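Local coordinates for N-alpha-acetyltransferase 35, NatC auxiliary subunit (PDB 6YGA), which serves as the auxiliary subunit of the NatC N-terminal acetyltransferase, which acetylates the N-terminal methionine of the L-A virus Gag protein, at residues 445-450 and 469-474; 549-554 and 683-688; 555-560 and 627-632. All blocks are in the same frame, centred on the assembly; numbering follows the deposited sequence.

Interaction 1 of 3, residues 445-450 and 469-474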
loop_
_atom_site.group_PDB
_atom_site.type_symbol
_atom_site.label_atom_id
_atom_site.label_comp_id
_atom_site.label_asym_id
_atom_site.label_seq_id
_atom_site.Cartn_x
_atom_site.Cartn_y
_atom_site.Cartn_z
ATOM N N SER B 445 -20.571 11.026 3.697
ATOM C CA SER B 445 -19.244 11.531 4.042
ATOM C C SER B 445 -18.152 10.627 3.486
ATOM O O SER B 445 -17.097 11.106 3.055
ATOM C CB SER B 445 -19.100 11.653 5.558
ATOM O OG SER B 445 -19.918 12.683 6.077
ATOM N N SER B 446 -18.381 9.313 3.499
ATOM C CA SER B 446 -17.394 8.393 2.949
ATOM C C SER B 446 -17.323 8.510 1.432
ATOM O O SER B 446 -16.237 8.409 0.850
ATOM C CB SER B 446 -17.715 6.959 3.368
ATOM O OG SER B 446 -17.545 6.783 4.763
HETATM N N MSE B 447 -18.461 8.725 0.777
HETATM C CA MSE B 447 -18.486 8.909 -0.671
HETATM C C MSE B 447 -17.656 10.125 -1.071
HETATM O O MSE B 447 -16.905 10.089 -2.047
HETATM C CB MSE B 447 -19.922 9.070 -1.180
HETATM C CG MSE B 447 -20.803 7.838 -1.028
HETATM SE SE MSE B 447 -22.685 8.204 -1.428
HETATM C CE MSE B 447 -22.584 8.381 -3.366
ATOM N N ILE B 448 -17.804 11.203 -0.299
ATOM C CA ILE B 448 -17.067 12.431 -0.573
ATOM C C ILE B 448 -15.582 12.235 -0.301
ATOM O O ILE B 448 -14.729 12.607 -1.115
ATOM C CB ILE B 448 -17.651 13.590 0.256
ATOM C CG1 ILE B 448 -19.054 13.950 -0.246
ATOM C CG2 ILE B 448 -16.721 14.788 0.238
ATOM C CD1 ILE B 448 -19.832 14.847 0.695
ATOM N N GLU B 449 -15.251 11.639 0.849
ATOM C CA GLU B 449 -13.852 11.404 1.194
ATOM C C GLU B 449 -13.185 10.475 0.188
ATOM O O GLU B 449 -12.033 10.696 -0.206
ATOM C CB GLU B 449 -13.758 10.829 2.608
ATOM C CG GLU B 449 -12.350 10.455 3.052
ATOM C CD GLU B 449 -11.521 11.657 3.462
ATOM O OE1 GLU B 449 -12.072 12.777 3.527
ATOM O OE2 GLU B 449 -10.316 11.480 3.727
ATOM N N PHE B 450 -13.898 9.433 -0.246
ATOM C CA PHE B 450 -13.354 8.511 -1.239
ATOM C C PHE B 450 -13.057 9.221 -2.555
ATOM O O PHE B 450 -12.042 8.938 -3.205
ATOM C CB PHE B 450 -14.333 7.356 -1.454
ATOM C CG PHE B 450 -13.992 6.472 -2.619
ATOM C CD1 PHE B 450 -12.978 5.534 -2.522
ATOM C CD2 PHE B 450 -14.705 6.563 -3.803
ATOM C CE1 PHE B 450 -12.672 4.711 -3.591
ATOM C CE2 PHE B 450 -14.404 5.747 -4.875
ATOM C CZ PHE B 450 -13.387 4.819 -4.770
ATOM N N PHE B 469 -14.869 16.844 -9.446
ATOM C CA PHE B 469 -15.116 18.008 -8.603
ATOM C C PHE B 469 -16.588 18.399 -8.617
ATOM O O PHE B 469 -17.136 18.789 -7.581
ATOM C CB PHE B 469 -14.232 19.175 -9.039
ATOM C CG PHE B 469 -12.854 19.140 -8.444
ATOM C CD1 PHE B 469 -12.672 18.884 -7.093
ATOM C CD2 PHE B 469 -11.740 19.339 -9.240
ATOM C CE1 PHE B 469 -11.401 18.847 -6.545
ATOM C CE2 PHE B 469 -10.471 19.308 -8.699
ATOM C CZ PHE B 469 -10.300 19.057 -7.351
ATOM N N TRP B 470 -17.252 18.290 -9.767
ATOM C CA TRP B 470 -18.671 18.622 -9.790
ATOM C C TRP B 470 -19.496 17.547 -9.098
ATOM O O TRP B 470 -20.509 17.853 -8.457
ATOM C CB TRP B 470 -19.165 18.829 -11.218
ATOM C CG TRP B 470 -20.620 19.173 -11.244
ATOM C CD1 TRP B 470 -21.175 20.400 -11.032
ATOM C CD2 TRP B 470 -21.711 18.270 -11.463
ATOM N NE1 TRP B 470 -22.543 20.320 -11.113
ATOM C CE2 TRP B 470 -22.898 19.023 -11.379
ATOM C CE3 TRP B 470 -21.798 16.900 -11.727
ATOM C CZ2 TRP B 470 -24.156 18.453 -11.553
ATOM C CZ3 TRP B 470 -23.047 16.337 -11.897
ATOM C CH2 TRP B 470 -24.210 17.113 -11.810
ATOM N N TYR B 471 -19.084 16.283 -9.218
ATOM C CA TYR B 471 -19.792 15.221 -8.516
ATOM C C TYR B 471 -19.675 15.393 -7.008
ATOM O O TYR B 471 -20.641 15.159 -6.275
ATOM C CB TYR B 471 -19.267 13.853 -8.953
ATOM C CG TYR B 471 -19.929 12.694 -8.246
ATOM C CD1 TYR B 471 -21.286 12.445 -8.398
ATOM C CD2 TYR B 471 -19.196 11.846 -7.428
ATOM C CE1 TYR B 471 -21.895 11.390 -7.752
ATOM C CE2 TYR B 471 -19.793 10.786 -6.781
ATOM C CZ TYR B 471 -21.142 10.562 -6.945
ATOM O OH TYR B 471 -21.740 9.505 -6.300
ATOM N N VAL B 472 -18.506 15.823 -6.526
ATOM C CA VAL B 472 -18.337 16.028 -5.091
ATOM C C VAL B 472 -19.099 17.266 -4.637
ATOM O O VAL B 472 -19.676 17.291 -3.545
ATOM C CB VAL B 472 -16.842 16.104 -4.731
ATOM C CG1 VAL B 472 -16.661 16.419 -3.252
ATOM C CG2 VAL B 472 -16.170 14.791 -5.070
ATOM N N TYR B 473 -19.121 18.309 -5.470
ATOM C CA TYR B 473 -20.007 19.439 -5.215
ATOM C C TYR B 473 -21.456 18.974 -5.115
ATOM O O TYR B 473 -22.177 19.340 -4.181
ATOM C CB TYR B 473 -19.847 20.480 -6.321
ATOM C CG TYR B 473 -20.874 21.584 -6.279
ATOM C CD1 TYR B 473 -20.720 22.669 -5.428
ATOM C CD2 TYR B 473 -21.994 21.546 -7.097
ATOM C CE1 TYR B 473 -21.657 23.684 -5.387
ATOM C CE2 TYR B 473 -22.937 22.555 -7.064
ATOM C CZ TYR B 473 -22.763 23.623 -6.208
ATOM O OH TYR B 473 -23.695 24.631 -6.169
ATOM N N TYR B 474 -21.887 18.150 -6.070
ATOM C CA TYR B 474 -23.228 17.577 -6.034
ATOM C C TYR B 474 -23.455 16.782 -4.750
ATOM O O TYR B 474 -24.491 16.930 -4.092
ATOM C CB TYR B 474 -23.429 16.708 -7.276
ATOM C CG TYR B 474 -24.609 15.768 -7.238
ATOM C CD1 TYR B 474 -25.884 16.204 -7.584
ATOM C CD2 TYR B 474 -24.442 14.436 -6.886
ATOM C CE1 TYR B 474 -26.964 15.339 -7.562
ATOM C CE2 TYR B 474 -25.510 13.565 -6.858
ATOM C CZ TYR B 474 -26.770 14.020 -7.197
ATOM O OH TYR B 474 -27.836 13.154 -7.171
#
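Helices 433-456 and 465-506 come nearest at Ile448 and Val472, whose CA atoms, the closest pair across the two segments, are 5.9 Å apart. At that spacing the two short beta-branched chains meet directly between the backbones. Ile448 CG2 meets Val472 CG1 at 3.9 Å, a methyl-to-methyl contact made with the two side chains at a slant to each other. Each of these methyls lies opposite its own backbone N across the CA-CB bond, and for Val472 CG1 the torsion is close to fully extended (chi1 176°).

The second point of contact lies farther from the helix axes and is made by longer arms. Selenomethionine Met447 bends at its third torsion (chi3 73°), which brings CE to 3.3 Å from Tyr471 OH, while CE is 4.4 Å from Tyr471 CZ. The methyl therefore meets the phenol mainly at its oxygen, and the two side chains cross nearly perpendicularly. All four touching residues are buried, and the contact rests on van der Waals packing.

Toward solvent the helices carry Glu449 and Tyr473, both partly exposed and both starting away from the opposite segment. Glu449 OE2 is hydrogen-bonded to the hydroxyls of Tyr409 and Tyr721, while Tyr473 packs on helix 511-564.

The two helices succeed each other in the chain and run in roughly opposite senses, a helical hairpin consistent with the TPR-like family assignment. Helix 406-429 packs against Ser446 and Phe450, and helix 511-564 lies against Val472 through Cys552 and against Phe469 through Glu555.

Interaction 2 of 3, residues 549-554 and 683-688. With EDO (1,2-ethanediol), chain C; EDO (1,2-ethanediol), chain D.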
loop_
_atom_site.group_PDB
_atom_site.type_symbol
_atom_site.label_atom_id
_atom_site.label_comp_id
_atom_site.label_asym_id
_atom_site.label_seq_id
_atom_site.Cartn_x
_atom_site.Cartn_y
_atom_site.Cartn_z
ATOM N N LYS B 549 -17.861 22.321 -0.392
ATOM C CA LYS B 549 -18.736 22.659 -1.508
ATOM C C LYS B 549 -18.180 23.832 -2.305
ATOM O O LYS B 549 -18.155 23.798 -3.540
ATOM C CB LYS B 549 -20.137 22.977 -0.984
ATOM C CG LYS B 549 -21.262 22.641 -1.941
ATOM C CD LYS B 549 -22.612 23.050 -1.362
ATOM C CE LYS B 549 -22.723 24.563 -1.262
ATOM N NZ LYS B 549 -24.036 25.015 -0.724
ATOM N N SER B 550 -17.715 24.872 -1.611
ATOM C CA SER B 550 -17.173 26.039 -2.298
ATOM C C SER B 550 -15.913 25.693 -3.083
ATOM O O SER B 550 -15.740 26.155 -4.217
ATOM C CB SER B 550 -16.883 27.150 -1.289
ATOM O OG SER B 550 -18.075 27.649 -0.710
ATOM N N LEU B 551 -15.020 24.889 -2.499
ATOM C CA LEU B 551 -13.761 24.574 -3.171
ATOM C C LEU B 551 -13.997 23.774 -4.448
ATOM O O LEU B 551 -13.371 24.047 -5.479
ATOM C CB LEU B 551 -12.830 23.821 -2.222
ATOM C CG LEU B 551 -12.229 24.667 -1.097
ATOM C CD1 LEU B 551 -11.380 23.805 -0.184
ATOM C CD2 LEU B 551 -11.411 25.813 -1.671
ATOM N N CYS B 552 -14.896 22.786 -4.399
ATOM C CA CYS B 552 -15.247 22.036 -5.602
ATOM C C CYS B 552 -15.802 22.956 -6.681
ATOM O O CYS B 552 -15.436 22.839 -7.857
ATOM C CB CYS B 552 -16.265 20.948 -5.265
ATOM S SG CYS B 552 -15.678 19.715 -4.096
ATOM N N LEU B 553 -16.697 23.869 -6.300
ATOM C CA LEU B 553 -17.253 24.807 -7.269
ATOM C C LEU B 553 -16.156 25.672 -7.870
ATOM O O LEU B 553 -16.127 25.906 -9.083
ATOM C CB LEU B 553 -18.324 25.672 -6.606
ATOM C CG LEU B 553 -19.229 26.494 -7.524
ATOM C CD1 LEU B 553 -19.776 25.621 -8.641
ATOM C CD2 LEU B 553 -20.371 27.114 -6.727
ATOM N N ILE B 554 -15.239 26.156 -7.030
ATOM C CA ILE B 554 -14.114 26.944 -7.523
ATOM C C ILE B 554 -13.327 26.154 -8.559
ATOM O O ILE B 554 -12.924 26.691 -9.597
ATOM C CB ILE B 554 -13.230 27.391 -6.347
ATOM C CG1 ILE B 554 -13.938 28.498 -5.564
ATOM C CG2 ILE B 554 -11.857 27.838 -6.834
ATOM C CD1 ILE B 554 -13.302 28.809 -4.239
ATOM N N LYS B 683 -5.887 30.092 -1.242
ATOM C CA LYS B 683 -5.212 31.266 -1.788
ATOM C C LYS B 683 -4.554 30.956 -3.128
ATOM O O LYS B 683 -4.592 31.778 -4.051
ATOM C CB LYS B 683 -4.174 31.788 -0.794
ATOM C CG LYS B 683 -4.745 32.269 0.526
ATOM C CD LYS B 683 -3.634 32.692 1.476
ATOM C CE LYS B 683 -4.190 33.259 2.770
ATOM N NZ LYS B 683 -3.098 33.597 3.723
ATOM N N ALA B 684 -3.945 29.773 -3.255
ATOM C CA ALA B 684 -3.265 29.422 -4.497
ATOM C C ALA B 684 -4.242 29.284 -5.657
ATOM O O ALA B 684 -3.889 29.588 -6.803
ATOM C CB ALA B 684 -2.471 28.129 -4.316
ATOM N N LEU B 685 -5.464 28.827 -5.383
ATOM C CA LEU B 685 -6.471 28.718 -6.432
ATOM C C LEU B 685 -6.813 30.085 -7.011
ATOM O O LEU B 685 -6.955 30.234 -8.230
ATOM C CB LEU B 685 -7.726 28.039 -5.882
ATOM C CG LEU B 685 -7.657 26.540 -5.586
ATOM C CD1 LEU B 685 -8.761 26.150 -4.621
ATOM C CD2 LEU B 685 -7.771 25.737 -6.872
ATOM N N SER B 686 -6.946 31.096 -6.149
ATOM C CA SER B 686 -7.249 32.445 -6.618
ATOM C C SER B 686 -6.085 33.023 -7.418
ATOM O O SER B 686 -6.282 33.574 -8.508
ATOM C CB SER B 686 -7.592 33.345 -5.429
ATOM O OG SER B 686 -7.952 34.648 -5.850
ATOM N N VAL B 687 -4.864 32.907 -6.890
ATOM C CA VAL B 687 -3.690 33.411 -7.600
ATOM C C VAL B 687 -3.564 32.746 -8.965
ATOM O O VAL B 687 -3.254 33.401 -9.968
ATOM C CB VAL B 687 -2.425 33.200 -6.747
ATOM C CG1 VAL B 687 -1.164 33.512 -7.549
ATOM C CG2 VAL B 687 -2.490 34.057 -5.491
ATOM N N ASN B 688 -3.822 31.439 -9.031
ATOM C CA ASN B 688 -3.671 30.727 -10.294
ATOM C C ASN B 688 -4.730 31.151 -11.302
ATOM O O ASN B 688 -4.457 31.207 -12.507
ATOM C CB ASN B 688 -3.725 29.218 -10.054
ATOM C CG ASN B 688 -3.702 28.425 -11.339
ATOM O OD1 ASN B 688 -2.669 28.330 -12.008
ATOM N ND2 ASN B 688 -4.842 27.838 -11.690
HETATM C C1 EDO C . -21.135 27.554 -2.643
HETATM O O1 EDO C . -20.548 26.907 -1.509
HETATM C C2 EDO C . -21.329 29.035 -2.332
HETATM O O2 EDO C . -21.892 29.700 -3.467
HETATM C C1 EDO D . -5.777 34.933 6.342
HETATM O O1 EDO D . -6.161 34.338 7.586
HETATM C C2 EDO D . -4.350 35.457 6.446
HETATM O O2 EDO D . -3.440 34.366 6.631
#
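A single methyl, CD1 of Leu685, makes the whole contact from its side, meeting two side chains of helix 511-564. Leu551 CD2 approaches it to 4.0 Å and Ile554 CG2 to 4.2 Å. Leu551 and Ile554 are three positions apart, so they stand on the same face of their helix, and the leucine methyl comes in against both. Leu685 crosses Leu551 at nearly a right angle but meets Ile554 at a slant. Its CB points at the opposite helix and CG lies opposite its own carbonyl carbon (chi1 -72°), which carries the branched end outward to the neighbour. Ile554 also starts toward the partner, whereas Leu551 reaches it with the end of its chain.

The backbones stay well apart, the nearest CA atoms being those of Ile554 and Leu685 at 7.9 Å, so side chains alone bridge the gap. Here helices 511-564 and 668-701 run in the same general sense, with helix 619-653 running the other way and packing on both: Val637 touches Ile554 and Glu634 touches Ser686. Such alternation of up and down helices is consistent with the TPR-like family of this part of the chain. Ile724 of strand 724-729 also packs on Leu685.

Two ethanediol molecules, probably from the crystallisation liquor, mark polar positions off this apolar centre. O1 of the chain C molecule donates to Ser550 OG at 2.7 Å and lies 3.2 Å from Lys549 CE; Ser550 OG is also within hydrogen-bonding distance of Glu636 OE2 and Asn546 O, two acceptors for its one proton. On the other helix the extended Lys683 chain lets NZ donate a hydrogen bond to O2 of the chain D molecule at 3.0 Å.

Interaction 3 of 3, residues 555-560 and 627-632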
loop_
_atom_site.group_PDB
_atom_site.type_symbol
_atom_site.label_atom_id
_atom_site.label_comp_id
_atom_site.label_asym_id
_atom_site.label_seq_id
_atom_site.Cartn_x
_atom_site.Cartn_y
_atom_site.Cartn_z
ATOM N N GLU B 555 -13.120 24.859 -8.308
ATOM C CA GLU B 555 -12.429 24.017 -9.280
ATOM C C GLU B 555 -13.243 23.864 -10.561
ATOM O O GLU B 555 -12.685 23.902 -11.664
ATOM C CB GLU B 555 -12.134 22.653 -8.659
ATOM C CG GLU B 555 -11.184 22.698 -7.466
ATOM C CD GLU B 555 -9.719 22.658 -7.873
ATOM O OE1 GLU B 555 -9.383 23.103 -8.992
ATOM O OE2 GLU B 555 -8.899 22.168 -7.070
ATOM N N VAL B 556 -14.563 23.696 -10.436
ATOM C CA VAL B 556 -15.419 23.547 -11.612
ATOM C C VAL B 556 -15.378 24.810 -12.469
ATOM O O VAL B 556 -15.249 24.743 -13.697
ATOM C CB VAL B 556 -16.857 23.192 -11.186
ATOM C CG1 VAL B 556 -17.819 23.305 -12.361
ATOM C CG2 VAL B 556 -16.903 21.784 -10.601
ATOM N N PHE B 557 -15.476 25.982 -11.835
ATOM C CA PHE B 557 -15.366 27.233 -12.583
ATOM C C PHE B 557 -14.012 27.348 -13.277
ATOM O O PHE B 557 -13.935 27.767 -14.438
ATOM C CB PHE B 557 -15.590 28.429 -11.658
ATOM C CG PHE B 557 -17.025 28.853 -11.550
ATOM C CD1 PHE B 557 -17.655 29.485 -12.609
ATOM C CD2 PHE B 557 -17.741 28.631 -10.386
ATOM C CE1 PHE B 557 -18.976 29.883 -12.512
ATOM C CE2 PHE B 557 -19.062 29.026 -10.282
ATOM C CZ PHE B 557 -19.679 29.653 -11.347
ATOM N N GLN B 558 -12.934 26.985 -12.579
ATOM C CA GLN B 558 -11.604 27.041 -13.175
ATOM C C GLN B 558 -11.523 26.159 -14.414
ATOM O O GLN B 558 -10.981 26.567 -15.448
ATOM C CB GLN B 558 -10.558 26.617 -12.144
ATOM C CG GLN B 558 -9.128 26.744 -12.624
ATOM C CD GLN B 558 -8.718 28.186 -12.833
ATOM O OE1 GLN B 558 -8.206 28.834 -11.921
ATOM N NE2 GLN B 558 -8.942 28.697 -14.040
ATOM N N PHE B 559 -12.060 24.939 -14.324
ATOM C CA PHE B 559 -12.076 24.041 -15.474
ATOM C C PHE B 559 -12.861 24.650 -16.630
ATOM O O PHE B 559 -12.423 24.604 -17.784
ATOM C CB PHE B 559 -12.669 22.690 -15.066
ATOM C CG PHE B 559 -12.607 21.635 -16.142
ATOM C CD1 PHE B 559 -13.580 21.571 -17.129
ATOM C CD2 PHE B 559 -11.589 20.692 -16.151
ATOM C CE1 PHE B 559 -13.532 20.597 -18.109
ATOM C CE2 PHE B 559 -11.538 19.713 -17.127
ATOM C CZ PHE B 559 -12.510 19.667 -18.110
ATOM N N ALA B 560 -14.029 25.230 -16.331
ATOM C CA ALA B 560 -14.888 25.789 -17.372
ATOM C C ALA B 560 -14.236 26.980 -18.066
ATOM O O ALA B 560 -14.444 27.194 -19.267
ATOM C CB ALA B 560 -16.234 26.190 -16.770
ATOM N N GLU B 627 -15.491 37.701 -16.661
ATOM C CA GLU B 627 -15.280 38.515 -15.468
ATOM C C GLU B 627 -16.160 38.042 -14.317
ATOM O O GLU B 627 -15.734 38.054 -13.157
ATOM C CB GLU B 627 -15.538 39.989 -15.789
ATOM C CG GLU B 627 -15.063 40.965 -14.718
ATOM C CD GLU B 627 -16.038 41.088 -13.564
ATOM O OE1 GLU B 627 -17.257 40.945 -13.798
ATOM O OE2 GLU B 627 -15.586 41.319 -12.423
ATOM N N ARG B 628 -17.388 37.612 -14.615
ATOM C CA ARG B 628 -18.248 37.076 -13.564
ATOM C C ARG B 628 -17.666 35.794 -12.980
ATOM O O ARG B 628 -17.759 35.554 -11.770
ATOM C CB ARG B 628 -19.658 36.840 -14.107
ATOM C CG ARG B 628 -20.479 38.114 -14.233
ATOM C CD ARG B 628 -21.666 37.959 -15.177
ATOM N NE ARG B 628 -22.671 37.019 -14.687
ATOM C CZ ARG B 628 -23.678 37.348 -13.882
ATOM N NH1 ARG B 628 -23.816 38.598 -13.462
ATOM N NH2 ARG B 628 -24.547 36.424 -13.494
ATOM N N ALA B 629 -17.047 34.962 -13.822
ATOM C CA ALA B 629 -16.488 33.703 -13.342
ATOM C C ALA B 629 -15.231 33.931 -12.510
ATOM O O ALA B 629 -15.049 33.298 -11.464
ATOM C CB ALA B 629 -16.191 32.776 -14.519
ATOM N N THR B 630 -14.348 34.826 -12.959
ATOM C CA THR B 630 -13.132 35.089 -12.197
ATOM C C THR B 630 -13.442 35.825 -10.902
ATOM O O THR B 630 -12.816 35.561 -9.869
ATOM C CB THR B 630 -12.138 35.880 -13.045
ATOM O OG1 THR B 630 -12.674 37.176 -13.340
ATOM C CG2 THR B 630 -11.867 35.144 -14.338
ATOM N N ASN B 631 -14.407 36.748 -10.932
ATOM C CA ASN B 631 -14.782 37.448 -9.709
ATOM C C ASN B 631 -15.378 36.493 -8.684
ATOM O O ASN B 631 -15.174 36.673 -7.479
ATOM C CB ASN B 631 -15.758 38.582 -10.026
ATOM C CG ASN B 631 -16.210 39.327 -8.786
ATOM O OD1 ASN B 631 -15.427 40.030 -8.146
ATOM N ND2 ASN B 631 -17.485 39.185 -8.447
ATOM N N PHE B 632 -16.093 35.459 -9.135
ATOM C CA PHE B 632 -16.610 34.471 -8.193
ATOM C C PHE B 632 -15.478 33.698 -7.529
ATOM O O PHE B 632 -15.515 33.456 -6.316
ATOM C CB PHE B 632 -17.571 33.510 -8.894
ATOM C CG PHE B 632 -17.982 32.347 -8.037
ATOM C CD1 PHE B 632 -19.058 32.454 -7.175
ATOM C CD2 PHE B 632 -17.282 31.153 -8.084
ATOM C CE1 PHE B 632 -19.433 31.392 -6.380
ATOM C CE2 PHE B 632 -17.651 30.088 -7.289
ATOM C CZ PHE B 632 -18.730 30.209 -6.437
#
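Phe557 and Phe632 meet ring against ring, with centroids 4.7 Å apart and planes inclined at 44°, an oblique pairing. Phe557 CD2 and CE2 approach Phe632 CD2 and CE2. Phe557 CD2 lies 3.4 Å from both Phe632 CE2 and Phe632 CD2, and Phe557 CE2 sits over one face of the Phe632 ring.

The two side chains reach this position by different torsions. The first bond of Phe632 points toward helix 511-564, and its ring carbon CG lies across from the backbone N (chi1 171°); in this extended form CD2 and CE2 are the ring atoms brought nearest to Phe557. Phe557 has been turned somewhat past the usual staggered position (chi1 -89°). In this setting its ring spans two residues of the opposing helix: CD2 and CE2 approach Phe632, while CD1 comes to 4.1 Å from Ala629 CB. Ala629 lies at the nearest backbone pair, its CA 6.6 Å from the CA of Phe557.

Thr630, next to Ala629 but starting away from the contact, turns its hydroxyl back to its own helix. OG1 donates to Glu627 O at 3.2 Å from above the carbonyl plane, on the same face as Asn631 N, so this oxygen accepts two bonds.

Helices 511-564 and 619-653 run in opposite senses here, an antiparallel pairing consistent with the TPR-like family assignment. The pair is flanked by Phe613, edge-to-face with Phe557, and by Leu553 against Phe632; Val556 packs on helix 465-506, while Gln558 and Thr630 touch helix 668-701.

Helix 511-564 ties the three contacts together: interactions 2 and 3 use consecutive segments of it, and both segments pack on 469-474 of interaction 1. Centres of interactions 2 and 3 are about 9 Å apart, whereas that of interaction 1 lies about 16 and 20 Å from them. Tyr473 CD1 lies 3.4 Å from Lys549 O, and Trp470 N 3.6 Å from Val556 CG2. Leu685 CD2 approaches Glu555 OE1 to 3.7 Å, joining interactions 2 and 3. The chain C ethanediol of interaction 2 also comes within about 4 Å of the Phe632 side chain. Along the chain, interaction 1 closes first and interaction 3 is nested inside the loop closed by interaction 2. No other subunit of the assembly touches any of these segments.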